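Local coordinates for uncharacterized protein YhfS (Escherichia coli, PDB 4J8L) that is of unknown function but carries covalently attached pyridoxal 5'-phosphate, and may have cysteine synthase activity, at residues 347-350 with 351-354; 252-255 with 256-259; 287-290 with 291-294; 244-247 with 248-251; 328-331 with 332-335. One frame throughout, in Å; residues are numbered along the deposited sequence.

All five contacts are local, and together they trace how helices and turns build the domain based on the four-stranded antiparallel sheet. Along the chain the order is contact 4, contact 2, contact 3, contact 5 and contact 1. Contacts 4 and 2 are consecutive on the long helix 229-261, with centres about 12 Å apart. Contact 1, on helix 347-360, has its centre about 11 Å from that of contact 2, and the two helices touch through packing and a salt bridge. Contacts 3 and 5 meet at Ala290 and His335, where the turn of contact 5 leads into strand 337-341 and helix 290-299 packs on it. Helix 229-261 thus carries contacts 4 and 2 toward this sheet.

Contact 1. Residues 347-350 with 351-354; sequences EETV and LRIL
Thr349 and Ile353, one helical turn apart at the start of helix 347-360, lie alongside each other with CG2 of the threonine 3.9 Å from CD1 of the isoleucine. In Ile353, CG1 stands anti to the carbonyl carbon (chi1 -68°), which brings CG1 to 3.3 Å from Thr349 O and lets CD1 run on to the threonine methyl. Glu348 and Leu351 also point the same way: the glutamate bends at its second torsion and leaves OE1 3.9 Å from Leu351 CD2, a loose touch of carboxylate on methyl. Arg352 turns at its third torsion, and its NH2 comes obliquely to 4.2 Å from Thr349 CG2, while NH1 is held by a salt bridge to Glu356. Underneath, the nitrogens of Leu351, Arg352, Ile353 and Leu354 donate to the carbonyl oxygens four residues back. The buried side of this amphipathic helix packs on helix 229-261, strand 318-320 and a loop: Val350 meets Leu256 of the helix, Val350, Ile353 and Leu354 all rest on Phe319 of the strand, and Leu351 lies against the loop residues Ala264 and Val265.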
loop_
_atom_site.group_PDB
_atom_site.type_symbol
_atom_site.label_atom_id
_atom_site.label_comp_id
_atom_site.label_asym_id
_atom_site.label_seq_id
_atom_site.Cartn_x
_atom_site.Cartn_y
_atom_site.Cartn_z
ATOM N N GLU A 347 -22.545 -1.559 0.214
ATOM C CA GLU A 347 -22.864 -0.494 -0.723
ATOM C C GLU A 347 -24.170 0.188 -0.360
ATOM O O GLU A 347 -24.337 1.388 -0.595
ATOM C CB GLU A 347 -22.900 -1.023 -2.159
ATOM C CG GLU A 347 -23.982 -2.071 -2.433
ATOM C CD GLU A 347 -23.548 -3.501 -2.123
ATOM O OE1 GLU A 347 -22.525 -3.697 -1.429
ATOM O OE2 GLU A 347 -24.232 -4.429 -2.594
ATOM N N GLU A 348 -25.100 -0.558 0.223
ATOM C CA GLU A 348 -26.375 0.055 0.566
ATOM C C GLU A 348 -26.208 1.090 1.676
ATOM O O GLU A 348 -26.895 2.117 1.688
ATOM C CB GLU A 348 -27.423 -0.997 0.924
ATOM C CG GLU A 348 -27.719 -1.994 -0.190
ATOM C CD GLU A 348 -28.364 -1.365 -1.421
ATOM O OE1 GLU A 348 -28.786 -0.189 -1.361
ATOM O OE2 GLU A 348 -28.451 -2.059 -2.457
ATOM N N THR A 349 -25.282 0.830 2.597
ATOM C CA THR A 349 -24.959 1.790 3.648
ATOM C C THR A 349 -24.327 3.053 3.065
ATOM O O THR A 349 -24.688 4.166 3.438
ATOM C CB THR A 349 -24.010 1.170 4.696
ATOM O OG1 THR A 349 -24.728 0.192 5.457
ATOM C CG2 THR A 349 -23.451 2.224 5.647
ATOM N N VAL A 350 -23.384 2.884 2.146
ATOM C CA VAL A 350 -22.734 4.046 1.545
ATOM C C VAL A 350 -23.754 4.874 0.769
ATOM O O VAL A 350 -23.777 6.111 0.872
ATOM C CB VAL A 350 -21.568 3.636 0.625
ATOM C CG1 VAL A 350 -21.029 4.847 -0.136
ATOM C CG2 VAL A 350 -20.455 2.989 1.447
ATOM N N LEU A 351 -24.616 4.191 0.024
ATOM C CA LEU A 351 -25.650 4.868 -0.761
ATOM C C LEU A 351 -26.619 5.618 0.150
ATOM O O LEU A 351 -27.013 6.753 -0.145
ATOM C CB LEU A 351 -26.396 3.854 -1.632
ATOM C CG LEU A 351 -27.301 4.308 -2.765
ATOM C CD1 LEU A 351 -26.478 5.007 -3.831
ATOM C CD2 LEU A 351 -28.012 3.101 -3.348
ATOM N N ARG A 352 -26.993 4.989 1.261
ATOM C CA ARG A 352 -27.905 5.616 2.206
ATOM C C ARG A 352 -27.288 6.865 2.827
ATOM O O ARG A 352 -27.924 7.911 2.906
ATOM C CB ARG A 352 -28.323 4.637 3.303
ATOM C CG ARG A 352 -29.266 5.263 4.343
ATOM C CD ARG A 352 -29.630 4.283 5.464
ATOM N NE ARG A 352 -28.455 3.809 6.202
ATOM C CZ ARG A 352 -27.768 4.547 7.069
ATOM N NH1 ARG A 352 -28.125 5.807 7.304
ATOM N NH2 ARG A 352 -26.707 4.034 7.686
ATOM N N ILE A 353 -26.044 6.755 3.276
ATOM C CA ILE A 353 -25.377 7.907 3.869
ATOM C C ILE A 353 -25.259 9.028 2.838
ATOM O O ILE A 353 -25.489 10.206 3.148
ATOM C CB ILE A 353 -23.985 7.530 4.430
ATOM C CG1 ILE A 353 -24.143 6.601 5.633
ATOM C CG2 ILE A 353 -23.223 8.782 4.841
ATOM C CD1 ILE A 353 -22.808 6.024 6.111
ATOM N N LEU A 354 -24.923 8.663 1.603
ATOM C CA LEU A 354 -24.858 9.647 0.516
ATOM C C LEU A 354 -26.191 10.365 0.320
ATOM O O LEU A 354 -26.240 11.599 0.268
ATOM C CB LEU A 354 -24.466 8.971 -0.794
ATOM C CG LEU A 354 -23.043 9.166 -1.301
ATOM C CD1 LEU A 354 -22.891 8.506 -2.658
ATOM C CD2 LEU A 354 -22.713 10.651 -1.381
#

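Contact 2. Residues 252-255 with 256-259; sequences VSER and LLAL
Val252 takes the amide of Leu256 on its carbonyl oxygen, Leu256 N lying 2.8 Å from Val252 O. The same oxygen is approached by Leu256 CB at 3.2 Å, as is usual one turn on in a helix, and the leucine side chain goes on to meet Leu281 of strand 279-285. Ser253 comes next. Its carbonyl oxygen receives Leu257 N at 2.9 Å, while its hydroxyl OG turns back to Gln249 O in a weak hydrogen bond. Glu254 follows with a slightly longer bond, Ala258 N to Glu254 O at 3.1 Å, and its side chain lies by Ile273 of strand 268-275. Arg255 closes the segment: its oxygen accepts from Leu259 N, and Leu259 CG sits 3.3 Å from that same Arg255 O. The arginine chain bends about its CG–CD bond (chi3 -55°) and folds back along the helix, laying one face of the guanidinium over Val252, whose CA is 3.7 Å above the plane and offset toward the rim. There Arg255 NE forms a salt bridge with Glu347 OE2 on helix 347-360, and Arg255 NH2 lies beside OE1 of the same carboxylate, which is thus met at two points. In chemical terms, backbone bonds carry this turn. Its leucines serve the sheet and the neighbouring helix, Leu257 meeting Ala271 and Ile273, and the nearby carboxylate would probably keep the arginine's charge well compensated.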
loop_
_atom_site.group_PDB
_atom_site.type_symbol
_atom_site.label_atom_id
_atom_site.label_comp_id
_atom_site.label_asym_id
_atom_site.label_seq_id
_atom_site.Cartn_x
_atom_site.Cartn_y
_atom_site.Cartn_z
ATOM N N VAL A 252 -17.952 -4.617 -2.921
ATOM C CA VAL A 252 -18.783 -3.478 -2.511
ATOM C C VAL A 252 -18.538 -2.273 -3.424
ATOM O O VAL A 252 -19.481 -1.644 -3.909
ATOM C CB VAL A 252 -18.512 -3.099 -1.041
ATOM C CG1 VAL A 252 -19.107 -1.748 -0.692
ATOM C CG2 VAL A 252 -19.068 -4.177 -0.113
ATOM N N SER A 253 -17.270 -1.968 -3.680
ATOM C CA SER A 253 -16.942 -0.837 -4.541
ATOM C C SER A 253 -17.478 -1.007 -5.961
ATOM O O SER A 253 -17.998 -0.055 -6.544
ATOM C CB SER A 253 -15.441 -0.569 -4.551
ATOM O OG SER A 253 -15.041 -0.040 -3.302
ATOM N N GLU A 254 -17.376 -2.214 -6.512
ATOM C CA GLU A 254 -17.917 -2.460 -7.844
ATOM C C GLU A 254 -19.442 -2.341 -7.853
ATOM O O GLU A 254 -20.017 -1.758 -8.776
ATOM C CB GLU A 254 -17.488 -3.830 -8.377
ATOM C CG GLU A 254 -15.983 -3.970 -8.642
ATOM C CD GLU A 254 -15.530 -3.360 -9.968
ATOM O OE1 GLU A 254 -16.347 -2.712 -10.664
ATOM O OE2 GLU A 254 -14.341 -3.533 -10.317
ATOM N N ARG A 255 -20.103 -2.880 -6.834
ATOM C CA ARG A 255 -21.569 -2.807 -6.814
ATOM C C ARG A 255 -22.059 -1.369 -6.613
ATOM O O ARG A 255 -23.043 -0.946 -7.231
ATOM C CB ARG A 255 -22.171 -3.767 -5.782
ATOM C CG ARG A 255 -22.003 -5.242 -6.178
ATOM C CD ARG A 255 -22.782 -6.195 -5.275
ATOM N NE ARG A 255 -22.456 -6.009 -3.863
ATOM C CZ ARG A 255 -21.413 -6.564 -3.247
ATOM N NH1 ARG A 255 -20.590 -7.371 -3.905
ATOM N NH2 ARG A 255 -21.198 -6.312 -1.962
ATOM N N LEU A 256 -21.356 -0.630 -5.762
ATOM C CA LEU A 256 -21.641 0.776 -5.523
ATOM C C LEU A 256 -21.473 1.573 -6.810
ATOM O O LEU A 256 -22.326 2.392 -7.153
ATOM C CB LEU A 256 -20.704 1.316 -4.448
ATOM C CG LEU A 256 -20.807 2.791 -4.080
ATOM C CD1 LEU A 256 -22.203 3.106 -3.585
ATOM C CD2 LEU A 256 -19.768 3.103 -3.017
ATOM N N LEU A 257 -20.367 1.342 -7.519
ATOM C CA LEU A 257 -20.123 2.038 -8.785
ATOM C C LEU A 257 -21.249 1.800 -9.785
ATOM O O LEU A 257 -21.739 2.740 -10.415
ATOM C CB LEU A 257 -18.786 1.617 -9.402
ATOM C CG LEU A 257 -18.438 2.268 -10.741
ATOM C CD1 LEU A 257 -18.232 3.778 -10.601
ATOM C CD2 LEU A 257 -17.202 1.619 -11.369
ATOM N N ALA A 258 -21.670 0.547 -9.921
ATOM C CA ALA A 258 -22.754 0.212 -10.841
ATOM C C ALA A 258 -24.055 0.928 -10.477
ATOM O O ALA A 258 -24.752 1.449 -11.355
ATOM C CB ALA A 258 -22.971 -1.300 -10.893
ATOM N N LEU A 259 -24.379 0.947 -9.189
ATOM C CA LEU A 259 -25.587 1.624 -8.724
ATOM C C LEU A 259 -25.543 3.121 -9.032
ATOM O O LEU A 259 -26.528 3.688 -9.505
ATOM C CB LEU A 259 -25.799 1.390 -7.227
ATOM C CG LEU A 259 -26.219 -0.026 -6.820
ATOM C CD1 LEU A 259 -26.014 -0.245 -5.326
ATOM C CD2 LEU A 259 -27.671 -0.264 -7.217
#

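Contact 3. Residues 287-290 with 291-294; sequences QPIA and ARVL
Ile289 and Val293 meet at the N-terminus of helix 290-299, where Ile289 occupies the N-cap position and Pro288, just before it, is the centre of an inverse gamma turn. That turn is closed by Ile289 N on Gln287 O at 2.8 Å, and it leaves the Pro288 oxygen within reach of Arg292 and two waters. Among the direct hydrogen bonds, Val293 N reaches Ile289 O at 2.8 Å and Leu294 N reaches Ala290 O at 2.9 Å, starting the regular helical ladder. A side-chain bond is added: Arg292 bends at its third torsion and sends NH2 to Pro288 O, 2.9 Å away, from a position 46° out of the carbonyl plane rather than on a lone pair.

Apolar contacts come from Ile289. It has CG1 in the crowded position between backbone N and carbonyl carbon (chi1 58°), which carries CD1 to 3.7 Å from Val293 CG2. Its other branch, CG2, stands 3.5 Å above one face of the Arg292 guanidinium, offset toward the rim, the two side chains crossing at about a right angle. Replacing Ile289 by an alanine is likely to open a gap beside Val293 and leave the guanidinium without that methyl support, freer to turn. Ile361 also touches both Ile289 and Arg292.

Two waters serve the next amides, while Ala290 pairs with His335. One accepts from Ala291 N and gives a weak bond to Pro288 O; the second also binds that oxygen weakly, accepts from Arg292 N, and lies in the guanidinium plane with Arg292 NE 2.7 Å away.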
loop_
_atom_site.group_PDB
_atom_site.type_symbol
_atom_site.label_atom_id
_atom_site.label_comp_id
_atom_site.label_asym_id
_atom_site.label_seq_id
_atom_site.Cartn_x
_atom_site.Cartn_y
_atom_site.Cartn_z
ATOM N N GLN A 287 -23.657 19.847 -8.497
ATOM C CA GLN A 287 -23.514 21.128 -7.830
ATOM C C GLN A 287 -22.340 21.051 -6.864
ATOM O O GLN A 287 -21.979 19.957 -6.410
ATOM C CB GLN A 287 -24.802 21.475 -7.075
ATOM C CG GLN A 287 -26.047 21.438 -7.936
ATOM C CD GLN A 287 -26.091 22.576 -8.925
ATOM O OE1 GLN A 287 -25.592 23.669 -8.652
ATOM N NE2 GLN A 287 -26.681 22.327 -10.089
ATOM N N PRO A 288 -21.738 22.208 -6.551
ATOM C CA PRO A 288 -20.562 22.252 -5.675
ATOM C C PRO A 288 -20.925 22.069 -4.206
ATOM O O PRO A 288 -20.834 23.016 -3.421
ATOM C CB PRO A 288 -20.001 23.659 -5.917
ATOM C CG PRO A 288 -21.198 24.470 -6.327
ATOM C CD PRO A 288 -22.024 23.526 -7.152
ATOM N N ILE A 289 -21.322 20.849 -3.852
ATOM C CA ILE A 289 -21.828 20.546 -2.516
ATOM C C ILE A 289 -20.926 19.573 -1.764
ATOM O O ILE A 289 -21.314 19.052 -0.726
ATOM C CB ILE A 289 -23.238 19.926 -2.589
ATOM C CG1 ILE A 289 -23.213 18.655 -3.441
ATOM C CG2 ILE A 289 -24.227 20.933 -3.146
ATOM C CD1 ILE A 289 -24.510 17.843 -3.393
ATOM N N ALA A 290 -19.720 19.347 -2.280
ATOM C CA ALA A 290 -18.854 18.303 -1.734
ATOM C C ALA A 290 -18.547 18.513 -0.258
ATOM O O ALA A 290 -18.659 17.576 0.534
ATOM C CB ALA A 290 -17.562 18.209 -2.531
ATOM N N ALA A 291 -18.179 19.736 0.112
ATOM C CA ALA A 291 -17.817 20.012 1.499
ATOM C C ALA A 291 -19.017 19.816 2.429
ATOM O O ALA A 291 -18.885 19.214 3.502
ATOM C CB ALA A 291 -17.252 21.401 1.639
ATOM N N ARG A 292 -20.181 20.306 2.007
ATOM C CA ARG A 292 -21.403 20.107 2.790
ATOM C C ARG A 292 -21.773 18.629 2.916
ATOM O O ARG A 292 -22.190 18.188 3.984
ATOM C CB ARG A 292 -22.567 20.905 2.207
ATOM C CG ARG A 292 -22.461 22.391 2.484
ATOM C CD ARG A 292 -23.435 23.166 1.629
ATOM N NE ARG A 292 -22.919 23.398 0.283
ATOM C CZ ARG A 292 -23.649 23.891 -0.710
ATOM N NH1 ARG A 292 -24.930 24.178 -0.504
ATOM N NH2 ARG A 292 -23.108 24.088 -1.908
ATOM N N VAL A 293 -21.608 17.860 1.841
ATOM C CA VAL A 293 -21.917 16.435 1.893
ATOM C C VAL A 293 -20.986 15.730 2.873
ATOM O O VAL A 293 -21.419 14.876 3.648
ATOM C CB VAL A 293 -21.837 15.769 0.496
ATOM C CG1 VAL A 293 -21.831 14.248 0.620
ATOM C CG2 VAL A 293 -23.001 16.253 -0.389
ATOM N N LEU A 294 -19.714 16.112 2.859
ATOM C CA LEU A 294 -18.746 15.494 3.765
ATOM C C LEU A 294 -19.109 15.773 5.219
ATOM O O LEU A 294 -18.998 14.884 6.071
ATOM C CB LEU A 294 -17.323 15.971 3.464
ATOM C CG LEU A 294 -16.737 15.481 2.136
ATOM C CD1 LEU A 294 -15.327 16.028 1.930
ATOM C CD2 LEU A 294 -16.753 13.957 2.056
HETATM O O HOH W 1 -18.082 22.051 -1.785
HETATM O O HOH W 2 -20.378 22.486 -0.175
#

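Contact 4. Residues 244-247 with 248-251; sequences VMHA and VQAG
The ring of His246 and the amide of Gln249 lie side by side and point the same way, with their planes 53° apart. Gln249 OE1 comes at the ring obliquely, 3.5 Å from His246 ND1. The histidine also meets the ring of Phe198, almost parallel to its own, and touches Lys177 and Glu310 of nearby loops. The glutamine gets to its place by running out straight: CG is anti to the backbone N (chi1 176°) and the chain stays extended beyond it. Its OE1 is then fixed by a hydrogen bond with Arg344 NH1, and Arg344 probably helps set the rotation of the amide that borders the ring.

The arrangement is one turn of an alpha helix in which side chains three residues apart, His246 and Gln249, pack together. Behind them the amides of Val248, Gln249, Ala250 and Gly251 donate to the carbonyl oxygens four residues back, Ala250 N lying 2.8 Å from His246 O. Val248 touches Val244 through its CG2 methyl on the carbonyl oxygen rather than methyl to methyl: Val248 CG2 is 3.3 Å from Val244 O, whereas Val244 CG1 is 4.5 Å from Val248 CG2.

Met245, present as selenomethionine, leans on Arg344. This turn joins helix 229-261 to helix 11-28, where Val244 meets Ile11, Ala14 and Gln18 and Ala247 meets Ala14.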
loop_
_atom_site.group_PDB
_atom_site.type_symbol
_atom_site.label_atom_id
_atom_site.label_comp_id
_atom_site.label_asym_id
_atom_site.label_seq_id
_atom_site.Cartn_x
_atom_site.Cartn_y
_atom_site.Cartn_z
ATOM N N VAL A 244 -9.267 -11.678 2.245
ATOM C CA VAL A 244 -10.698 -11.893 2.083
ATOM C C VAL A 244 -11.502 -10.626 2.397
ATOM O O VAL A 244 -12.450 -10.300 1.677
ATOM C CB VAL A 244 -11.197 -13.104 2.914
ATOM C CG1 VAL A 244 -12.716 -13.132 2.988
ATOM C CG2 VAL A 244 -10.676 -14.405 2.313
HETATM N N MSE A 245 -11.118 -9.904 3.448
HETATM C CA MSE A 245 -11.879 -8.704 3.809
HETATM C C MSE A 245 -11.746 -7.643 2.723
HETATM O O MSE A 245 -12.702 -6.929 2.424
HETATM C CB MSE A 245 -11.484 -8.185 5.187
HETATM C CG MSE A 245 -11.623 -9.280 6.266
HETATM SE SE MSE A 245 -13.467 -9.885 6.558
HETATM C CE MSE A 245 -14.077 -8.105 6.902
ATOM N N HIS A 246 -10.586 -7.572 2.087
ATOM C CA HIS A 246 -10.458 -6.637 0.985
ATOM C C HIS A 246 -11.173 -7.080 -0.287
ATOM O O HIS A 246 -11.644 -6.241 -1.051
ATOM C CB HIS A 246 -8.991 -6.261 0.752
ATOM C CG HIS A 246 -8.500 -5.244 1.727
ATOM N ND1 HIS A 246 -8.888 -3.922 1.667
ATOM C CD2 HIS A 246 -7.715 -5.360 2.825
ATOM C CE1 HIS A 246 -8.335 -3.260 2.667
ATOM N NE2 HIS A 246 -7.614 -4.108 3.382
ATOM N N ALA A 247 -11.282 -8.387 -0.508
ATOM C CA ALA A 247 -12.027 -8.877 -1.662
ATOM C C ALA A 247 -13.495 -8.546 -1.463
ATOM O O ALA A 247 -14.197 -8.218 -2.411
ATOM C CB ALA A 247 -11.840 -10.364 -1.841
ATOM N N VAL A 248 -13.955 -8.633 -0.220
ATOM C CA VAL A 248 -15.332 -8.254 0.082
ATOM C C VAL A 248 -15.508 -6.767 -0.251
ATOM O O VAL A 248 -16.499 -6.372 -0.871
ATOM C CB VAL A 248 -15.675 -8.515 1.565
ATOM C CG1 VAL A 248 -17.013 -7.861 1.935
ATOM C CG2 VAL A 248 -15.737 -10.016 1.851
ATOM N N GLN A 249 -14.528 -5.958 0.137
ATOM C CA GLN A 249 -14.590 -4.514 -0.100
ATOM C C GLN A 249 -14.570 -4.205 -1.592
ATOM O O GLN A 249 -15.271 -3.296 -2.059
ATOM C CB GLN A 249 -13.433 -3.782 0.589
ATOM C CG GLN A 249 -13.412 -2.277 0.294
ATOM C CD GLN A 249 -12.204 -1.565 0.866
ATOM O OE1 GLN A 249 -11.742 -1.874 1.961
ATOM N NE2 GLN A 249 -11.694 -0.585 0.128
ATOM N N ALA A 250 -13.753 -4.943 -2.338
ATOM C CA ALA A 250 -13.649 -4.717 -3.778
ATOM C C ALA A 250 -14.997 -4.961 -4.446
ATOM O O ALA A 250 -15.381 -4.233 -5.362
ATOM C CB ALA A 250 -12.571 -5.601 -4.396
ATOM N N GLY A 251 -15.711 -5.978 -3.974
ATOM C CA GLY A 251 -17.051 -6.263 -4.452
ATOM C C GLY A 251 -18.029 -5.143 -4.141
ATOM O O GLY A 251 -18.855 -4.772 -4.987
#

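Contact 5. Residues 328-331 with 332-335; sequences QANP and QSEH
A type I beta turn, entered as helix 324-329 ends, joins Asn330 to Ser333, with Pro331 and Gln332 at its two central positions. Asn330 is the first residue to leave helical geometry, and its carbonyl oxygen accepts Ser333 N at 3.1 Å; the donor stands 48° out of the carbonyl plane, so the bond does not use a lone pair. The side chains close in beside it, Ser333 OG lying 3.4 Å from Asn330 CB. Asn330 itself is tied back to the departing helix, its ND2 bonded to Phe326 O.

A water gives the turn a second brace. It donates to Asn330 O at 2.7 Å and to Glu334 OE2 at 2.8 Å, and accepts from Glu334 N at 2.9 Å. Glu334 sets CG between backbone N and carbonyl carbon (chi1 66°) and continues extended, which places OE2 within bonding distance of the water. The same CG lies 3.9 Å above the centre of the His335 ring, and His335 N continues the winding with a bond to Gln332 O.

Chemically, one carbonyl oxygen, that of Asn330, is gripped by an amide and a water at once. The glutamate is kept close without bonding the protein turn directly; the water, together with a long, weak ion pair to Arg327, would probably help it stay charged at this mostly exposed surface.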
loop_
_atom_site.group_PDB
_atom_site.type_symbol
_atom_site.label_atom_id
_atom_site.label_comp_id
_atom_site.label_asym_id
_atom_site.label_seq_id
_atom_site.Cartn_x
_atom_site.Cartn_y
_atom_site.Cartn_z
ATOM N N GLN A 328 -4.138 19.919 -6.582
ATOM C CA GLN A 328 -3.172 20.816 -7.203
ATOM C C GLN A 328 -3.349 20.844 -8.718
ATOM O O GLN A 328 -3.285 21.903 -9.352
ATOM C CB GLN A 328 -1.744 20.388 -6.865
ATOM C CG GLN A 328 -1.362 20.542 -5.401
ATOM C CD GLN A 328 0.124 20.342 -5.172
ATOM O OE1 GLN A 328 0.953 20.922 -5.877
ATOM N NE2 GLN A 328 0.469 19.512 -4.191
ATOM N N ALA A 329 -3.582 19.671 -9.295
ATOM C CA ALA A 329 -3.701 19.541 -10.743
ATOM C C ALA A 329 -5.066 20.007 -11.240
ATOM O O ALA A 329 -5.202 20.457 -12.379
ATOM C CB ALA A 329 -3.449 18.099 -11.160
ATOM N N ASN A 330 -6.062 19.901 -10.366
ATOM C CA ASN A 330 -7.458 20.198 -10.685
ATOM C C ASN A 330 -8.092 21.055 -9.585
ATOM O O ASN A 330 -8.869 20.563 -8.770
ATOM C CB ASN A 330 -8.238 18.888 -10.851
ATOM C CG ASN A 330 -7.581 17.942 -11.847
ATOM O OD1 ASN A 330 -7.750 18.087 -13.059
ATOM N ND2 ASN A 330 -6.805 16.980 -11.339
ATOM N N PRO A 331 -7.755 22.354 -9.568
ATOM C CA PRO A 331 -8.073 23.243 -8.446
ATOM C C PRO A 331 -9.565 23.403 -8.149
ATOM O O PRO A 331 -9.916 23.749 -7.020
ATOM C CB PRO A 331 -7.461 24.580 -8.874
ATOM C CG PRO A 331 -6.413 24.215 -9.854
ATOM C CD PRO A 331 -6.941 23.031 -10.590
ATOM N N GLN A 332 -10.429 23.143 -9.126
ATOM C CA GLN A 332 -11.864 23.324 -8.889
ATOM C C GLN A 332 -12.569 22.062 -8.412
ATOM O O GLN A 332 -13.676 22.142 -7.873
ATOM C CB GLN A 332 -12.572 23.886 -10.126
ATOM C CG GLN A 332 -12.238 25.358 -10.450
ATOM C CD GLN A 332 -12.256 26.266 -9.219
ATOM O OE1 GLN A 332 -13.262 26.356 -8.484
ATOM N NE2 GLN A 332 -11.135 26.950 -8.986
ATOM N N SER A 333 -11.929 20.902 -8.586
ATOM C CA SER A 333 -12.571 19.619 -8.288
ATOM C C SER A 333 -12.973 19.436 -6.836
ATOM O O SER A 333 -13.965 18.772 -6.549
ATOM C CB SER A 333 -11.671 18.454 -8.710
ATOM O OG SER A 333 -11.558 18.420 -10.119
ATOM N N GLU A 334 -12.211 20.019 -5.920
ATOM C CA GLU A 334 -12.491 19.843 -4.499
ATOM C C GLU A 334 -13.883 20.355 -4.101
ATOM O O GLU A 334 -14.445 19.914 -3.099
ATOM C CB GLU A 334 -11.414 20.520 -3.647
ATOM C CG GLU A 334 -11.382 22.029 -3.778
ATOM C CD GLU A 334 -10.111 22.637 -3.231
ATOM O OE1 GLU A 334 -10.200 23.511 -2.346
ATOM O OE2 GLU A 334 -9.022 22.253 -3.703
ATOM N N HIS A 335 -14.451 21.256 -4.892
ATOM C CA HIS A 335 -15.759 21.800 -4.555
ATOM C C HIS A 335 -16.888 20.858 -4.957
ATOM O O HIS A 335 -18.004 20.959 -4.435
ATOM C CB HIS A 335 -15.927 23.175 -5.202
ATOM C CG HIS A 335 -14.866 24.143 -4.791
ATOM N ND1 HIS A 335 -14.785 24.655 -3.512
ATOM C CD2 HIS A 335 -13.810 24.654 -5.468
ATOM C CE1 HIS A 335 -13.743 25.465 -3.432
ATOM N NE2 HIS A 335 -13.134 25.480 -4.603
HETATM O O HOH W 3 -9.427 20.847 -6.105
#